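Local coordinates for protein cytochrome C (Thioalkalivibrio paradoxus ARh 1, PDB 5N1T) that binds heme c covalently and probably carries electrons between redox partners, as a small, mainly helical cytochrome c, at residues L58-I63 and S94-I99. Numbering follows the deposited sequence.
Sequences LDADQI and SIAQHI. With HEC (heme c), chain F.
Ala60 and Ala96 meet where the first turn of helix 60-72 rests on helix 89-101, and they illustrate how small residues let two helices come close. Their CA atoms lie 4.4 Å apart, with CB of Ala96 set against the backbone carbonyl of Ala60 and CB of Ala60 over the backbone between Ala96 and Gln97. No hydrogen bond crosses; the contact rests on van der Waals packing, methyl groups against backbone and against aliphatic side chains.

Ile63 points toward the partner helix and uses both of its branches. Its CG2, anti to the backbone N while CG1 stands beside that N (chi1 -65°), lies 3.9 Å from CA of Ala96. The extended CG1 arm carries CD1 to within 3.8 Å of CG2 of Ile99, the two side chains crossing at about a right angle.

Ile63 and Ile99, with Ile95, also belong to the heme pocket. Methyl CMB of the heme is touched by CG2 of Ile63 at 3.7 Å, CG2 of Ile95, and CD1 of Ile99 at 3.8 Å. Two helices thus line one edge of the porphyrin, as part of the cytochrome c fold that encloses the heme. The side chain of Ile99 is about 4 Å from that of Cys38, which binds the heme covalently.

Side-chain hydrogen bonds lie at the helix start, away from the interface, where N-cap Asp59 makes a capping box with Gln62: Gln62 N donates to OD1 of Asp59 at 3.3 Å, and Asp59 N to OE1 of Gln62 at 2.7 Å.

On the side away from Ala96, His98 packs on Ala32 and Ala35 of helix 29-42, and Ile95 and Ile99 extend that contact to Leu34 and Tyr39, so helix 89-101 lies between helix 29-42 and the start of helix 60-72.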
loop_
_atom_site.group_PDB
_atom_site.type_symbol
_atom_site.label_atom_id
_atom_site.label_comp_id
_atom_site.label_asym_id
_atom_site.label_seq_id
_atom_site.Cartn_x
_atom_site.Cartn_y
_atom_site.Cartn_z
ATOM N N LEU B 58 11.729 -30.937 25.079
ATOM C CA LEU B 58 11.974 -31.969 24.071
ATOM C C LEU B 58 13.458 -32.259 24.074
ATOM O O LEU B 58 14.268 -31.341 24.257
ATOM C CB LEU B 58 11.623 -31.456 22.661
ATOM C CG LEU B 58 10.220 -31.345 22.047
ATOM C CD1 LEU B 58 10.304 -30.986 20.566
ATOM C CD2 LEU B 58 9.453 -32.646 22.204
ATOM N N ASP B 59 13.831 -33.506 23.837
ATOM C CA ASP B 59 15.258 -33.847 23.753
ATOM C C ASP B 59 15.777 -34.011 22.293
ATOM O O ASP B 59 14.968 -34.122 21.342
ATOM C CB ASP B 59 15.603 -35.069 24.634
ATOM C CG ASP B 59 14.833 -36.338 24.234
ATOM O OD1 ASP B 59 14.711 -36.648 23.027
ATOM O OD2 ASP B 59 14.359 -37.042 25.149
ATOM N N ALA B 60 17.117 -34.041 22.147
ATOM C CA ALA B 60 17.811 -34.143 20.863
ATOM C C ALA B 60 17.118 -35.101 19.896
ATOM O O ALA B 60 16.790 -34.751 18.754
ATOM C CB ALA B 60 19.254 -34.551 21.085
ATOM N N ASP B 61 16.839 -36.290 20.398
ATOM C CA ASP B 61 16.328 -37.372 19.602
ATOM C C ASP B 61 14.989 -37.014 18.991
ATOM O O ASP B 61 14.811 -37.193 17.775
ATOM C CB ASP B 61 16.278 -38.660 20.441
ATOM C CG ASP B 61 17.605 -39.414 20.429
ATOM O OD1 ASP B 61 18.687 -38.806 20.625
ATOM O OD2 ASP B 61 17.561 -40.635 20.203
ATOM N N GLN B 62 14.076 -36.483 19.819
ATOM C CA GLN B 62 12.754 -36.018 19.341
ATOM C C GLN B 62 12.873 -34.941 18.270
ATOM O O GLN B 62 12.248 -35.046 17.196
ATOM C CB GLN B 62 11.900 -35.489 20.483
ATOM C CG GLN B 62 11.546 -36.534 21.518
ATOM C CD GLN B 62 11.028 -35.910 22.782
ATOM O OE1 GLN B 62 11.748 -35.193 23.486
ATOM N NE2 GLN B 62 9.765 -36.167 23.081
ATOM N N ILE B 63 13.708 -33.935 18.550
ATOM C CA ILE B 63 13.897 -32.850 17.615
ATOM C C ILE B 63 14.432 -33.415 16.311
ATOM O O ILE B 63 13.791 -33.255 15.278
ATOM C CB ILE B 63 14.771 -31.710 18.149
ATOM C CG1 ILE B 63 14.060 -31.016 19.344
ATOM C CG2 ILE B 63 15.073 -30.735 17.001
ATOM C CD1 ILE B 63 14.916 -30.042 20.175
ATOM N N SER B 94 23.318 -31.254 15.036
ATOM C CA SER B 94 23.830 -30.109 15.812
ATOM C C SER B 94 22.689 -29.290 16.428
ATOM O O SER B 94 22.713 -28.977 17.616
ATOM C CB SER B 94 24.702 -29.190 14.958
ATOM O OG SER B 94 26.063 -29.551 14.971
ATOM N N ILE B 95 21.690 -28.962 15.616
ATOM C CA ILE B 95 20.544 -28.152 16.040
ATOM C C ILE B 95 19.816 -28.873 17.169
ATOM O O ILE B 95 19.490 -28.270 18.213
ATOM C CB ILE B 95 19.589 -27.877 14.844
ATOM C CG1 ILE B 95 20.202 -26.865 13.908
ATOM C CG2 ILE B 95 18.216 -27.362 15.274
ATOM C CD1 ILE B 95 19.783 -27.104 12.477
ATOM N N ALA B 96 19.589 -30.168 16.942
ATOM C CA ALA B 96 18.870 -31.018 17.879
ATOM C C ALA B 96 19.558 -30.961 19.263
ATOM O O ALA B 96 18.956 -30.499 20.243
ATOM C CB ALA B 96 18.780 -32.438 17.326
ATOM N N GLN B 97 20.833 -31.356 19.296
ATOM C CA GLN B 97 21.686 -31.304 20.479
ATOM C C GLN B 97 21.582 -29.957 21.202
ATOM O O GLN B 97 21.090 -29.889 22.334
ATOM C CB GLN B 97 23.143 -31.571 20.073
ATOM C CG GLN B 97 24.062 -31.965 21.220
ATOM C CD GLN B 97 25.514 -31.598 20.963
ATOM O OE1 GLN B 97 26.138 -30.896 21.761
ATOM N NE2 GLN B 97 26.059 -32.068 19.846
ATOM N N HIS B 98 22.020 -28.899 20.520
ATOM C CA HIS B 98 22.073 -27.552 21.071
ATOM C C HIS B 98 20.763 -27.042 21.715
ATOM O O HIS B 98 20.807 -26.424 22.789
ATOM C CB HIS B 98 22.605 -26.583 20.010
ATOM C CG HIS B 98 22.932 -25.226 20.541
ATOM N ND1 HIS B 98 24.231 -24.808 20.756
ATOM C CD2 HIS B 98 22.127 -24.188 20.896
ATOM C CE1 HIS B 98 24.208 -23.568 21.225
ATOM N NE2 HIS B 98 22.944 -23.171 21.325
ATOM N N ILE B 99 19.612 -27.317 21.106
ATOM C CA ILE B 99 18.345 -26.870 21.710
ATOM C C ILE B 99 18.040 -27.611 23.020
ATOM O O ILE B 99 17.756 -26.969 24.030
ATOM C CB ILE B 99 17.166 -26.830 20.702
ATOM C CG1 ILE B 99 17.389 -25.687 19.706
ATOM C CG2 ILE B 99 15.836 -26.614 21.403
ATOM C CD1 ILE B 99 16.714 -25.914 18.370
HETATM FE FE HEC F . 9.678 -25.252 13.927
HETATM C CHA HEC F . 6.920 -27.315 14.442
HETATM C CHB HEC F . 11.657 -27.539 15.455
HETATM C CHC HEC F . 12.506 -23.494 12.865
HETATM C CHD HEC F . 7.663 -22.795 12.809
HETATM N NA HEC F . 9.329 -27.120 14.783
HETATM C C1A HEC F . 8.194 -27.801 14.958
HETATM C C2A HEC F . 8.309 -29.104 15.670
HETATM C C3A HEC F . 9.743 -29.168 15.958
HETATM C C4A HEC F . 10.241 -27.905 15.366
HETATM C CMA HEC F . 10.559 -30.217 16.646
HETATM C CAA HEC F . 7.211 -30.079 16.019
HETATM C CBA HEC F . 6.767 -29.581 17.397
HETATM C CGA HEC F . 5.725 -30.439 18.101
HETATM O O1A HEC F . 5.051 -31.285 17.475
HETATM O O2A HEC F . 5.549 -30.265 19.329
HETATM N NB HEC F . 11.743 -25.482 14.112
HETATM C C1B HEC F . 12.365 -26.476 14.785
HETATM C C2B HEC F . 13.835 -26.444 14.818
HETATM C C3B HEC F . 14.125 -25.257 14.021
HETATM C C4B HEC F . 12.764 -24.716 13.640
HETATM C CMB HEC F . 14.819 -27.393 15.444
HETATM C CAB HEC F . 15.546 -24.896 13.779
HETATM C CBB HEC F . 16.077 -23.755 13.003
HETATM N NC HEC F . 10.043 -23.419 12.996
HETATM C C1C HEC F . 11.211 -22.822 12.665
HETATM C C2C HEC F . 11.079 -21.475 12.024
HETATM C C3C HEC F . 9.603 -21.309 12.003
HETATM C C4C HEC F . 9.095 -22.539 12.633
HETATM C CMC HEC F . 12.186 -20.586 11.539
HETATM C CAC HEC F . 8.678 -20.220 11.567
HETATM C CBC HEC F . 9.066 -18.971 10.872
HETATM N ND HEC F . 7.641 -25.093 13.664
HETATM C C1D HEC F . 6.987 -24.056 13.154
HETATM C C2D HEC F . 5.520 -24.235 13.046
HETATM C C3D HEC F . 5.314 -25.599 13.558
HETATM C C4D HEC F . 6.687 -26.002 13.882
HETATM C CMD HEC F . 4.482 -23.274 12.577
HETATM C CAD HEC F . 4.059 -26.401 13.683
HETATM C CBD HEC F . 4.177 -27.371 12.512
HETATM C CGD HEC F . 3.750 -26.821 11.166
HETATM O O1D HEC F . 2.553 -26.506 10.981
HETATM O O2D HEC F . 4.613 -26.725 10.264
#